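Local coordinates for TraI domain-containing protein (Salmonella typhi, PDB 2IPQ) that is of unknown function, this C-terminal domain belonging to a TraI-like family probably involved in conjugal DNA transfer, at residues 5-10 and 70-75; 37-42 and 112-117; 41-46 and 106-111; 91-96 and 129-134. All coordinates share one frame; numbering follows the deposited sequence.

Contact 1. Residues 5-10 and 70-75; sequences TELGDL and EQVQAA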
loop_
_atom_site.group_PDB
_atom_site.type_symbol
_atom_site.label_atom_id
_atom_site.label_comp_id
_atom_site.label_asym_id
_atom_site.label_seq_id
_atom_site.Cartn_x
_atom_site.Cartn_y
_atom_site.Cartn_z
ATOM N N THR A 5 16.400 -4.273 10.282
ATOM C CA THR A 5 15.431 -5.249 10.771
ATOM C C THR A 5 14.311 -4.601 11.588
ATOM O O THR A 5 13.139 -4.883 11.364
ATOM C CB THR A 5 16.102 -6.366 11.554
ATOM O OG1 THR A 5 17.057 -6.997 10.696
ATOM C CG2 THR A 5 15.073 -7.407 11.997
ATOM N N GLU A 6 14.684 -3.726 12.518
ATOM C CA GLU A 6 13.741 -3.101 13.431
ATOM C C GLU A 6 12.812 -2.144 12.691
ATOM O O GLU A 6 11.596 -2.145 12.890
ATOM C CB GLU A 6 14.495 -2.358 14.540
ATOM N N LEU A 7 13.408 -1.330 11.835
ATOM C CA LEU A 7 12.691 -0.390 10.999
ATOM C C LEU A 7 11.685 -1.079 10.053
ATOM O O LEU A 7 10.542 -0.659 9.932
ATOM C CB LEU A 7 13.699 0.445 10.209
ATOM C CG LEU A 7 13.155 1.585 9.354
ATOM C CD1 LEU A 7 12.240 2.448 10.214
ATOM C CD2 LEU A 7 14.291 2.397 8.787
ATOM N N GLY A 8 12.125 -2.134 9.384
ATOM C CA GLY A 8 11.232 -3.021 8.645
ATOM C C GLY A 8 10.021 -3.464 9.455
ATOM O O GLY A 8 8.876 -3.217 9.035
ATOM N N ASP A 9 10.284 -4.112 10.602
ATOM C CA ASP A 9 9.234 -4.592 11.509
ATOM C C ASP A 9 8.297 -3.467 12.006
ATOM O O ASP A 9 7.094 -3.668 12.131
ATOM C CB ASP A 9 9.821 -5.359 12.690
ATOM C CG ASP A 9 10.301 -6.778 12.308
ATOM O OD1 ASP A 9 9.708 -7.379 11.386
ATOM O OD2 ASP A 9 11.274 -7.290 12.933
ATOM N N LEU A 10 8.858 -2.291 12.272
ATOM C CA LEU A 10 8.080 -1.133 12.684
ATOM C C LEU A 10 7.139 -0.723 11.569
ATOM O O LEU A 10 5.942 -0.519 11.790
ATOM C CB LEU A 10 9.012 0.033 12.971
ATOM C CG LEU A 10 8.735 0.902 14.195
ATOM C CD1 LEU A 10 9.552 2.177 14.093
ATOM C CD2 LEU A 10 7.248 1.212 14.358
ATOM N N GLU A 70 14.087 6.274 1.747
ATOM C CA GLU A 70 14.942 5.243 1.190
ATOM C C GLU A 70 15.199 4.108 2.205
ATOM O O GLU A 70 15.106 2.936 1.846
ATOM C CB GLU A 70 16.266 5.869 0.702
ATOM C CG GLU A 70 16.847 5.286 -0.615
ATOM C CD GLU A 70 18.296 5.771 -0.928
ATOM O OE1 GLU A 70 18.518 6.397 -1.998
ATOM O OE2 GLU A 70 19.215 5.526 -0.110
ATOM N N GLN A 71 15.522 4.469 3.460
ATOM C CA GLN A 71 15.760 3.511 4.571
ATOM C C GLN A 71 14.571 2.582 4.824
ATOM O O GLN A 71 14.690 1.367 4.746
ATOM C CB GLN A 71 16.048 4.257 5.868
ATOM C CG GLN A 71 17.437 4.033 6.441
ATOM C CD GLN A 71 18.384 5.172 6.100
ATOM O OE1 GLN A 71 19.321 5.463 6.846
ATOM N NE2 GLN A 71 18.143 5.827 4.958
ATOM N N VAL A 72 13.422 3.170 5.126
ATOM C CA VAL A 72 12.209 2.400 5.376
ATOM C C VAL A 72 11.829 1.483 4.211
ATOM O O VAL A 72 11.531 0.317 4.429
ATOM C CB VAL A 72 11.001 3.313 5.691
ATOM C CG1 VAL A 72 9.843 2.471 6.184
ATOM C CG2 VAL A 72 11.384 4.318 6.744
ATOM N N GLN A 73 11.838 2.014 2.989
ATOM C CA GLN A 73 11.575 1.202 1.802
ATOM C C GLN A 73 12.523 0.010 1.629
ATOM O O GLN A 73 12.075 -1.124 1.419
ATOM C CB GLN A 73 11.586 2.061 0.546
ATOM C CG GLN A 73 11.521 1.259 -0.748
ATOM C CD GLN A 73 11.058 2.118 -1.906
ATOM O OE1 GLN A 73 11.217 3.335 -1.873
ATOM N NE2 GLN A 73 10.472 1.497 -2.926
ATOM N N ALA A 74 13.830 0.260 1.722
ATOM C CA ALA A 74 14.791 -0.819 1.737
ATOM C C ALA A 74 14.496 -1.827 2.866
ATOM O O ALA A 74 14.553 -3.061 2.668
ATOM C CB ALA A 74 16.240 -0.272 1.854
ATOM N N ALA A 75 14.200 -1.315 4.055
ATOM C CA ALA A 75 13.964 -2.214 5.174
ATOM C C ALA A 75 12.679 -2.999 4.883
ATOM O O ALA A 75 12.606 -4.211 5.088
ATOM C CB ALA A 75 13.882 -1.457 6.482
#
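Gly-8 and Ala-75 mark where two helical segments cross nearly at a right angle (84° between their N-to-C directions), their CA atoms 4.5 Å apart and the short axes approaching to 8.3 Å. So close a crossing depends on small residues at its centre. Ala-75 directs its CB onto the backbone of Gly-8, where it lies 3.5 Å from Gly-8 N, and Gly-8 has no side chain to hold the helices apart. Beside this point Leu-7 reaches across. Its CG stands anti to the backbone N (chi1 -175°), which carries the branched end over the flank of helix 68-77. There both methyls, Leu-7 CD1 and CD2, meet Val-72 CG2 at 4.0 Å, and CD2 also sits over the backbone, 3.8 Å from Val-72 N, and touches Gln-71 CB. The leucine crosses both of these side chains at about a right angle. Val-72 in turn packs on Phe-48 and Phe-51 of helix 46-54 and on Phe-11, tying the crossing to a wider aromatic core. With no hydrogen bond or salt bridge between the two segments, the contact is apolar packing, and its fit probably rests on shape complementarity.

Contact 2. Residues 37-42 and 112-117; sequences CGFVFI and LIKMSE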
loop_
_atom_site.group_PDB
_atom_site.type_symbol
_atom_site.label_atom_id
_atom_site.label_comp_id
_atom_site.label_asym_id
_atom_site.label_seq_id
_atom_site.Cartn_x
_atom_site.Cartn_y
_atom_site.Cartn_z
ATOM N N CYS A 37 -8.952 -6.728 -6.152
ATOM C CA CYS A 37 -8.906 -8.073 -6.745
ATOM C C CYS A 37 -7.940 -9.041 -6.068
ATOM O O CYS A 37 -7.215 -9.759 -6.759
ATOM C CB CYS A 37 -8.583 -7.986 -8.236
ATOM S SG CYS A 37 -9.849 -7.154 -9.208
ATOM N N GLY A 38 -7.932 -9.054 -4.731
ATOM C CA GLY A 38 -7.175 -10.034 -3.974
ATOM C C GLY A 38 -5.940 -9.433 -3.350
ATOM O O GLY A 38 -5.198 -10.121 -2.658
ATOM N N PHE A 39 -5.719 -8.146 -3.593
ATOM C CA PHE A 39 -4.471 -7.497 -3.219
ATOM C C PHE A 39 -4.706 -6.168 -2.527
ATOM O O PHE A 39 -5.750 -5.509 -2.727
ATOM C CB PHE A 39 -3.587 -7.292 -4.458
ATOM C CG PHE A 39 -3.000 -8.569 -4.984
ATOM C CD1 PHE A 39 -1.923 -9.160 -4.346
ATOM C CD2 PHE A 39 -3.536 -9.187 -6.106
ATOM C CE1 PHE A 39 -1.377 -10.354 -4.819
ATOM C CE2 PHE A 39 -3.007 -10.369 -6.587
ATOM C CZ PHE A 39 -1.927 -10.953 -5.946
ATOM N N VAL A 40 -3.736 -5.773 -1.709
ATOM C CA VAL A 40 -3.691 -4.419 -1.207
ATOM C C VAL A 40 -2.639 -3.656 -1.997
ATOM O O VAL A 40 -1.497 -4.031 -2.005
ATOM C CB VAL A 40 -3.363 -4.398 0.285
ATOM C CG1 VAL A 40 -3.278 -2.919 0.808
ATOM C CG2 VAL A 40 -4.443 -5.212 1.073
ATOM N N PHE A 41 -3.034 -2.583 -2.665
ATOM C CA PHE A 41 -2.073 -1.734 -3.343
ATOM C C PHE A 41 -1.619 -0.615 -2.417
ATOM O O PHE A 41 -2.425 0.137 -1.888
ATOM C CB PHE A 41 -2.707 -1.134 -4.605
ATOM C CG PHE A 41 -1.847 -0.122 -5.307
ATOM C CD1 PHE A 41 -0.881 -0.528 -6.220
ATOM C CD2 PHE A 41 -2.022 1.246 -5.079
ATOM C CE1 PHE A 41 -0.080 0.408 -6.886
ATOM C CE2 PHE A 41 -1.219 2.193 -5.745
ATOM C CZ PHE A 41 -0.256 1.770 -6.645
ATOM N N ILE A 42 -0.311 -0.483 -2.226
ATOM C CA ILE A 42 0.181 0.641 -1.446
ATOM C C ILE A 42 1.072 1.521 -2.328
ATOM O O ILE A 42 2.094 1.085 -2.917
ATOM C CB ILE A 42 0.891 0.177 -0.147
ATOM C CG1 ILE A 42 2.209 -0.489 -0.497
ATOM C CG2 ILE A 42 0.003 -0.834 0.663
ATOM C CD1 ILE A 42 2.963 -1.116 0.709
ATOM N N LEU A 112 1.988 -4.426 -4.575
ATOM C CA LEU A 112 0.829 -5.253 -4.261
ATOM C C LEU A 112 1.117 -6.217 -3.123
ATOM O O LEU A 112 2.130 -6.901 -3.124
ATOM C CB LEU A 112 0.409 -6.058 -5.498
ATOM C CG LEU A 112 -0.217 -5.246 -6.646
ATOM C CD1 LEU A 112 -0.622 -6.222 -7.693
ATOM C CD2 LEU A 112 -1.402 -4.507 -6.159
ATOM N N ILE A 113 0.228 -6.292 -2.151
ATOM C CA ILE A 113 0.412 -7.231 -1.053
ATOM C C ILE A 113 -0.830 -8.098 -0.918
ATOM O O ILE A 113 -1.942 -7.572 -0.827
ATOM C CB ILE A 113 0.595 -6.439 0.247
ATOM C CG1 ILE A 113 1.864 -5.588 0.150
ATOM C CG2 ILE A 113 0.567 -7.376 1.482
ATOM C CD1 ILE A 113 1.829 -4.378 1.044
ATOM N N LYS A 114 -0.642 -9.411 -0.895
ATOM C CA LYS A 114 -1.739 -10.363 -0.769
ATOM C C LYS A 114 -2.588 -9.996 0.417
ATOM O O LYS A 114 -2.036 -9.756 1.493
ATOM C CB LYS A 114 -1.200 -11.762 -0.524
ATOM C CG LYS A 114 -0.772 -12.502 -1.742
ATOM C CD LYS A 114 -0.404 -13.964 -1.395
ATOM C CE LYS A 114 -1.610 -14.731 -0.856
ATOM N NZ LYS A 114 -1.418 -16.212 -0.858
HETATM N N MSE A 115 -3.910 -9.969 0.224
HETATM C CA MSE A 115 -4.862 -9.574 1.270
HETATM C C MSE A 115 -4.633 -10.277 2.600
HETATM O O MSE A 115 -4.740 -9.659 3.657
HETATM C CB MSE A 115 -6.300 -9.887 0.849
HETATM C CG MSE A 115 -6.693 -9.325 -0.480
HETATM SE SE MSE A 115 -8.059 -7.969 -0.349
HETATM C CE MSE A 115 -9.579 -8.976 -1.059
ATOM N N SER A 116 -4.337 -11.573 2.540
ATOM C CA SER A 116 -4.231 -12.388 3.727
ATOM C C SER A 116 -2.922 -12.174 4.501
ATOM O O SER A 116 -2.746 -12.744 5.575
ATOM C CB SER A 116 -4.362 -13.858 3.341
ATOM O OG SER A 116 -3.289 -14.231 2.490
ATOM N N GLU A 117 -1.998 -11.372 3.975
ATOM C CA GLU A 117 -0.848 -10.967 4.779
ATOM C C GLU A 117 -1.255 -9.828 5.733
ATOM O O GLU A 117 -0.599 -9.597 6.745
ATOM C CB GLU A 117 0.355 -10.560 3.906
ATOM C CG GLU A 117 0.873 -11.638 2.918
ATOM C CD GLU A 117 2.090 -12.455 3.414
ATOM O OE1 GLU A 117 2.317 -12.581 4.645
ATOM O OE2 GLU A 117 2.828 -12.987 2.551
#
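Val-40 and Ile-113 grip each other through a pair of backbone hydrogen bonds: Val-40 N gives to Ile-113 O at 2.7 Å, nearly straight (173°), and Ile-113 N returns one to Val-40 O at 2.8 Å. Both donors lie tilted by 22° from the plane of the carbonyl they use. Around this hydrogen-bonded pair the side chains sort onto two faces. On the face of Val-40 and Ile-113, the end of Ile-113 meets that of Ile-42, methyl against methyl, with the two CD1 atoms a tight 3.5 Å apart. On the other face Leu-112 CD2 wedges between two phenylalanines, 3.9 Å from Phe-39 CB and equally far from Phe-41 CB, coming at the edge of the Phe-41 ring. The Phe-39 ring, CG anti to its carbonyl carbon (chi1 -72°), turns its own edge to the backbone of Lys-114, with CD1 3.7 Å from Lys-114 N. One step further out, Ile-118 of the short helix 115-118 covers Val-40 and Ile-113, while Trp-91 packs on Leu-112 from the neighbouring strand. Between segments about 70 residues apart, the pairing joins two inner strands, 39-43 and 105-114, of a five-stranded antiparallel sheet with strand order 1-2-4-3-5.

Contact 3. Residues 41-46 and 106-111; sequences FISVPG and KKLTGY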
loop_
_atom_site.group_PDB
_atom_site.type_symbol
_atom_site.label_atom_id
_atom_site.label_comp_id
_atom_site.label_asym_id
_atom_site.label_seq_id
_atom_site.Cartn_x
_atom_site.Cartn_y
_atom_site.Cartn_z
ATOM N N PHE A 41 -3.034 -2.583 -2.665
ATOM C CA PHE A 41 -2.073 -1.734 -3.343
ATOM C C PHE A 41 -1.619 -0.615 -2.417
ATOM O O PHE A 41 -2.425 0.137 -1.888
ATOM C CB PHE A 41 -2.707 -1.134 -4.605
ATOM C CG PHE A 41 -1.847 -0.122 -5.307
ATOM C CD1 PHE A 41 -0.881 -0.528 -6.220
ATOM C CD2 PHE A 41 -2.022 1.246 -5.079
ATOM C CE1 PHE A 41 -0.080 0.408 -6.886
ATOM C CE2 PHE A 41 -1.219 2.193 -5.745
ATOM C CZ PHE A 41 -0.256 1.770 -6.645
ATOM N N ILE A 42 -0.311 -0.483 -2.226
ATOM C CA ILE A 42 0.181 0.641 -1.446
ATOM C C ILE A 42 1.072 1.521 -2.328
ATOM O O ILE A 42 2.094 1.085 -2.917
ATOM C CB ILE A 42 0.891 0.177 -0.147
ATOM C CG1 ILE A 42 2.209 -0.489 -0.497
ATOM C CG2 ILE A 42 0.003 -0.834 0.663
ATOM C CD1 ILE A 42 2.963 -1.116 0.709
ATOM N N SER A 43 0.702 2.776 -2.425
ATOM C CA SER A 43 1.400 3.596 -3.368
ATOM C C SER A 43 2.678 4.141 -2.750
ATOM O O SER A 43 2.738 4.388 -1.554
ATOM C CB SER A 43 0.495 4.682 -3.941
ATOM O OG SER A 43 0.404 5.708 -3.018
ATOM N N VAL A 44 3.701 4.293 -3.572
ATOM C CA VAL A 44 4.994 4.836 -3.144
ATOM C C VAL A 44 5.342 6.055 -3.990
ATOM O O VAL A 44 5.098 6.075 -5.197
ATOM C CB VAL A 44 6.184 3.813 -3.196
ATOM C CG1 VAL A 44 5.740 2.374 -2.906
ATOM C CG2 VAL A 44 6.865 3.877 -4.471
ATOM N N PRO A 45 5.914 7.087 -3.359
ATOM C CA PRO A 45 6.367 7.138 -1.972
ATOM C C PRO A 45 5.272 7.409 -0.913
ATOM O O PRO A 45 5.573 7.394 0.264
ATOM C CB PRO A 45 7.353 8.301 -2.005
ATOM C CG PRO A 45 6.676 9.260 -2.951
ATOM C CD PRO A 45 6.162 8.363 -4.057
ATOM N N GLY A 46 4.024 7.656 -1.315
ATOM C CA GLY A 46 2.966 8.078 -0.385
ATOM C C GLY A 46 2.867 7.268 0.914
ATOM O O GLY A 46 2.738 7.837 1.990
ATOM N N LYS A 106 -4.862 10.290 -11.536
ATOM C CA LYS A 106 -3.458 10.432 -11.274
ATOM C C LYS A 106 -2.862 9.044 -11.418
ATOM O O LYS A 106 -3.447 8.030 -11.017
ATOM C CB LYS A 106 -3.228 11.047 -9.894
ATOM C CG LYS A 106 -2.050 10.523 -9.157
ATOM C CD LYS A 106 -1.395 11.597 -8.271
ATOM C CE LYS A 106 -2.271 11.986 -7.078
ATOM N NZ LYS A 106 -3.473 12.709 -7.555
ATOM N N LYS A 107 -1.707 9.009 -12.045
ATOM C CA LYS A 107 -1.012 7.766 -12.250
ATOM C C LYS A 107 -0.090 7.523 -11.079
ATOM O O LYS A 107 0.641 8.425 -10.665
ATOM C CB LYS A 107 -0.248 7.805 -13.563
ATOM C CG LYS A 107 -0.518 6.574 -14.381
ATOM C CD LYS A 107 -1.164 6.922 -15.645
ATOM C CE LYS A 107 -2.128 5.826 -16.064
ATOM N NZ LYS A 107 -3.323 6.456 -16.757
ATOM N N LEU A 108 -0.145 6.311 -10.531
ATOM C CA LEU A 108 0.589 5.970 -9.335
ATOM C C LEU A 108 1.342 4.663 -9.589
ATOM O O LEU A 108 0.981 3.893 -10.477
ATOM C CB LEU A 108 -0.399 5.715 -8.189
ATOM C CG LEU A 108 -1.348 6.789 -7.676
ATOM C CD1 LEU A 108 -2.243 6.128 -6.618
ATOM C CD2 LEU A 108 -0.542 7.960 -7.105
ATOM N N THR A 109 2.376 4.419 -8.791
ATOM C CA THR A 109 3.039 3.111 -8.749
ATOM C C THR A 109 3.218 2.684 -7.295
ATOM O O THR A 109 3.210 3.523 -6.393
ATOM C CB THR A 109 4.381 3.042 -9.584
ATOM O OG1 THR A 109 5.496 2.797 -8.748
ATOM C CG2 THR A 109 4.625 4.286 -10.385
ATOM N N GLY A 110 3.352 1.381 -7.071
ATOM C CA GLY A 110 3.568 0.882 -5.733
ATOM C C GLY A 110 3.470 -0.619 -5.689
ATOM O O GLY A 110 3.506 -1.281 -6.703
ATOM N N TYR A 111 3.316 -1.137 -4.485
ATOM C CA TYR A 111 3.443 -2.550 -4.211
ATOM C C TYR A 111 2.068 -3.158 -4.209
ATOM O O TYR A 111 1.096 -2.490 -3.873
ATOM C CB TYR A 111 4.064 -2.719 -2.826
ATOM C CG TYR A 111 5.514 -2.290 -2.742
ATOM C CD1 TYR A 111 5.887 -1.097 -2.089
ATOM C CD2 TYR A 111 6.516 -3.070 -3.310
ATOM C CE1 TYR A 111 7.262 -0.702 -2.008
ATOM C CE2 TYR A 111 7.872 -2.696 -3.237
ATOM C CZ TYR A 111 8.235 -1.516 -2.589
ATOM O OH TYR A 111 9.576 -1.170 -2.537
HETATM O O HOH W 1 3.007 6.426 -6.748
#
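Ser-43 and Gly-110 meet at the tightest point of this contact, a non-hydrogen-bonded pair whose CA atoms lie 4.2 Å apart. Gly-110 brings its CA to 3.2 Å from Ile-42 O, a CA-H...O approach at a place where a side chain on Gly-110 would run into that oxygen. Next to it Ile-42 and Tyr-111 exchange two backbone hydrogen bonds. Packing is close on their shared face: Val-44 CG1 touches Tyr-111 CE1 at 3.5 Å, the two side chains crossing at about a right angle, and Ile-42 CG1 lies 3.7 Å from Tyr-111 CB. The phenol end of Tyr-111 reaches beyond, hydrogen-bonded to Glu-77 and Gln-73. On the other side the Phe-41 ring, CG anti to its N (chi1 174°), has CE1 3.6 Å from Gly-110 N. Toward Thr-109 the pairing loosens. Val-44 N still gives a straight bond (175°) to Thr-109 O, within the carbonyl plane, but the return bond is replaced by water 1, which donates to Val-44 O at 2.6 Å and accepts from Thr-109 N at 2.9 Å. This is the joint of two inner strands of the five-stranded antiparallel sheet, 39-43 and 105-114, where the chain leaves through a cis peptide before Pro-45 for helix 46-54.

Contact 4. Residues 91-96 and 129-134; sequences WQCCLY and LFLKVI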
loop_
_atom_site.group_PDB
_atom_site.type_symbol
_atom_site.label_atom_id
_atom_site.label_comp_id
_atom_site.label_asym_id
_atom_site.label_seq_id
_atom_site.Cartn_x
_atom_site.Cartn_y
_atom_site.Cartn_z
ATOM N N TRP A 91 3.663 -2.146 -9.568
ATOM C CA TRP A 91 2.594 -2.014 -10.541
ATOM C C TRP A 91 2.166 -0.543 -10.698
ATOM O O TRP A 91 2.176 0.249 -9.728
ATOM C CB TRP A 91 1.386 -2.865 -10.117
ATOM C CG TRP A 91 1.500 -4.327 -10.466
ATOM C CD1 TRP A 91 0.894 -4.971 -11.515
ATOM C CD2 TRP A 91 2.261 -5.329 -9.763
ATOM N NE1 TRP A 91 1.243 -6.306 -11.516
ATOM C CE2 TRP A 91 2.078 -6.554 -10.453
ATOM C CE3 TRP A 91 3.083 -5.308 -8.627
ATOM C CZ2 TRP A 91 2.687 -7.749 -10.040
ATOM C CZ3 TRP A 91 3.692 -6.491 -8.225
ATOM C CH2 TRP A 91 3.484 -7.698 -8.926
ATOM N N GLN A 92 1.793 -0.169 -11.919
ATOM C CA GLN A 92 1.140 1.112 -12.126
ATOM C C GLN A 92 -0.353 1.022 -12.000
ATOM O O GLN A 92 -0.966 0.003 -12.333
ATOM C CB GLN A 92 1.464 1.668 -13.497
ATOM C CG GLN A 92 2.859 2.181 -13.590
ATOM C CD GLN A 92 3.426 1.920 -14.943
ATOM O OE1 GLN A 92 2.987 2.520 -15.935
ATOM N NE2 GLN A 92 4.399 1.006 -15.010
ATOM N N CYS A 93 -0.938 2.112 -11.528
ATOM C CA CYS A 93 -2.374 2.183 -11.337
ATOM C C CYS A 93 -2.789 3.570 -11.748
ATOM O O CYS A 93 -1.978 4.503 -11.691
ATOM C CB CYS A 93 -2.712 1.993 -9.864
ATOM S SG CYS A 93 -2.252 0.346 -9.246
ATOM N N CYS A 94 -4.038 3.696 -12.169
ATOM C CA CYS A 94 -4.655 4.981 -12.374
ATOM C C CYS A 94 -5.549 5.221 -11.174
ATOM O O CYS A 94 -6.406 4.395 -10.862
ATOM C CB CYS A 94 -5.544 4.968 -13.634
ATOM S SG CYS A 94 -4.638 4.656 -15.141
ATOM N N LEU A 95 -5.366 6.346 -10.505
ATOM C CA LEU A 95 -6.333 6.708 -9.466
ATOM C C LEU A 95 -7.290 7.760 -9.950
ATOM O O LEU A 95 -6.874 8.885 -10.201
ATOM C CB LEU A 95 -5.614 7.175 -8.202
ATOM C CG LEU A 95 -6.484 7.701 -7.064
ATOM C CD1 LEU A 95 -7.153 6.541 -6.332
ATOM C CD2 LEU A 95 -5.636 8.535 -6.123
ATOM N N TYR A 96 -8.572 7.405 -10.069
ATOM C CA TYR A 96 -9.607 8.346 -10.524
ATOM C C TYR A 96 -10.247 9.103 -9.374
ATOM O O TYR A 96 -10.256 8.609 -8.262
ATOM C CB TYR A 96 -10.690 7.618 -11.306
ATOM C CG TYR A 96 -10.202 7.048 -12.596
ATOM C CD1 TYR A 96 -9.599 5.797 -12.634
ATOM C CD2 TYR A 96 -10.330 7.755 -13.784
ATOM C CE1 TYR A 96 -9.134 5.256 -13.826
ATOM C CE2 TYR A 96 -9.868 7.225 -14.984
ATOM C CZ TYR A 96 -9.266 5.970 -14.987
ATOM O OH TYR A 96 -8.801 5.420 -16.159
ATOM N N LEU A 129 -13.134 1.914 -5.261
ATOM C CA LEU A 129 -13.979 2.360 -6.382
ATOM C C LEU A 129 -13.189 3.233 -7.376
ATOM O O LEU A 129 -13.674 3.559 -8.465
ATOM C CB LEU A 129 -15.190 3.119 -5.861
ATOM C CG LEU A 129 -16.278 2.337 -5.120
ATOM C CD1 LEU A 129 -17.311 3.359 -4.626
ATOM C CD2 LEU A 129 -16.959 1.324 -6.042
ATOM N N PHE A 130 -11.974 3.588 -6.981
ATOM C CA PHE A 130 -11.212 4.691 -7.573
ATOM C C PHE A 130 -9.945 4.228 -8.329
ATOM O O PHE A 130 -9.480 4.889 -9.269
ATOM C CB PHE A 130 -10.841 5.674 -6.461
ATOM C CG PHE A 130 -12.058 6.315 -5.802
ATOM C CD1 PHE A 130 -12.512 5.880 -4.570
ATOM C CD2 PHE A 130 -12.734 7.335 -6.425
ATOM C CE1 PHE A 130 -13.620 6.462 -3.975
ATOM C CE2 PHE A 130 -13.841 7.927 -5.833
ATOM C CZ PHE A 130 -14.282 7.489 -4.613
ATOM N N LEU A 131 -9.399 3.086 -7.924
ATOM C CA LEU A 131 -8.122 2.630 -8.450
ATOM C C LEU A 131 -8.325 1.561 -9.499
ATOM O O LEU A 131 -9.085 0.616 -9.298
ATOM C CB LEU A 131 -7.309 2.038 -7.328
ATOM C CG LEU A 131 -5.889 1.646 -7.674
ATOM C CD1 LEU A 131 -4.999 2.859 -7.382
ATOM C CD2 LEU A 131 -5.539 0.484 -6.810
ATOM N N LYS A 132 -7.623 1.706 -10.612
ATOM C CA LYS A 132 -7.538 0.687 -11.648
ATOM C C LYS A 132 -6.064 0.274 -11.776
ATOM O O LYS A 132 -5.208 1.125 -12.003
ATOM C CB LYS A 132 -8.034 1.305 -12.973
ATOM C CG LYS A 132 -8.283 0.326 -14.107
ATOM C CD LYS A 132 -7.661 0.823 -15.398
ATOM C CE LYS A 132 -8.620 1.624 -16.267
ATOM N NZ LYS A 132 -7.957 1.997 -17.574
ATOM N N VAL A 133 -5.770 -1.013 -11.627
ATOM C CA VAL A 133 -4.419 -1.533 -11.805
ATOM C C VAL A 133 -4.199 -1.775 -13.285
ATOM O O VAL A 133 -5.067 -2.308 -13.964
ATOM C CB VAL A 133 -4.236 -2.876 -11.022
ATOM C CG1 VAL A 133 -2.790 -3.481 -11.192
ATOM C CG2 VAL A 133 -4.574 -2.662 -9.543
ATOM N N ILE A 134 -3.045 -1.386 -13.805
ATOM C CA ILE A 134 -2.724 -1.770 -15.183
ATOM C C ILE A 134 -2.117 -3.175 -15.286
ATOM O O ILE A 134 -1.079 -3.457 -14.674
ATOM C CB ILE A 134 -1.804 -0.754 -15.879
ATOM C CG1 ILE A 134 -2.199 0.683 -15.512
ATOM C CG2 ILE A 134 -1.859 -0.962 -17.390
ATOM C CD1 ILE A 134 -3.515 1.086 -16.013
HETATM O O HOH W 2 1.425 -2.309 -14.123
HETATM O O HOH W 3 -7.040 4.131 -18.743
#
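Cys-94 and Lys-132 share two backbone hydrogen bonds, Cys-94 N to Lys-132 O at 2.8 Å and Lys-132 N to Cys-94 O at 3.0 Å, each donor lying in the plane of the carbonyl that accepts it. One further bond closes each end: Ile-134 N gives to Gln-92 O, nearly straight at 171°, and Tyr-96 N to Phe-130 O, its donor tilted 28° from the carbonyl plane. Phe-130 O also lies in the plane of the Tyr-96 ring, at its edge, 3.5 Å from Tyr-96 CD1. Water 2 links Gln-92 N to Ile-134 O, and water 3 accepts from Lys-132 NZ at 2.6 Å; the lysine, bent at chi2 and chi3, passes at a slant over to the Tyr-96 hydroxyl, its CE 3.8 Å from Tyr-96 OH. Beyond the polar core, Leu-131 packs on Cys-93 on the face they share. With its CG anti to N (chi1 -174°), it presses CD1 tightly to 3.5 Å from Cys-93 CB, while Cys-93 SG rests 3.8 Å from Val-133 CG2. On the other face Ile-134 CD1 meets Cys-94 SG at 3.8 Å. Trp-91, in a cation-pi contact with Arg-88, has CD1 near Val-133 CG1. One face, with Cys-93, Leu-131 and Val-133, is thus apolar and packs on Phe-41; the other mixes the Cys-94 and Ile-134 pair with Lys-132 and its water, while backbone bonds hold the chain's last strand in place.

In the fold
Contacts 2, 3 and 4 belong to one antiparallel sheet, whereas contact 1 joins two helices beside it. Contacts 2 and 3 follow successive lengths of the same strand pair, sharing Phe-41 and Ile-42, with centres 13 Å apart. Contact 4 adds the adjoining strand 91-96 and the outermost strand 131-133; its centre lies about 9 Å from that of contact 3, and Cys-93 N probably bonds to Leu-108 O at 2.8 Å. Contact 1 is about 18 Å from contact 3, centre to centre, yet reaches it through Gln-73 NE2, 2.8 Å from Tyr-111 OH. With no bound ligand to relate them to, these contacts illustrate how sequence-distant segments build one compact domain.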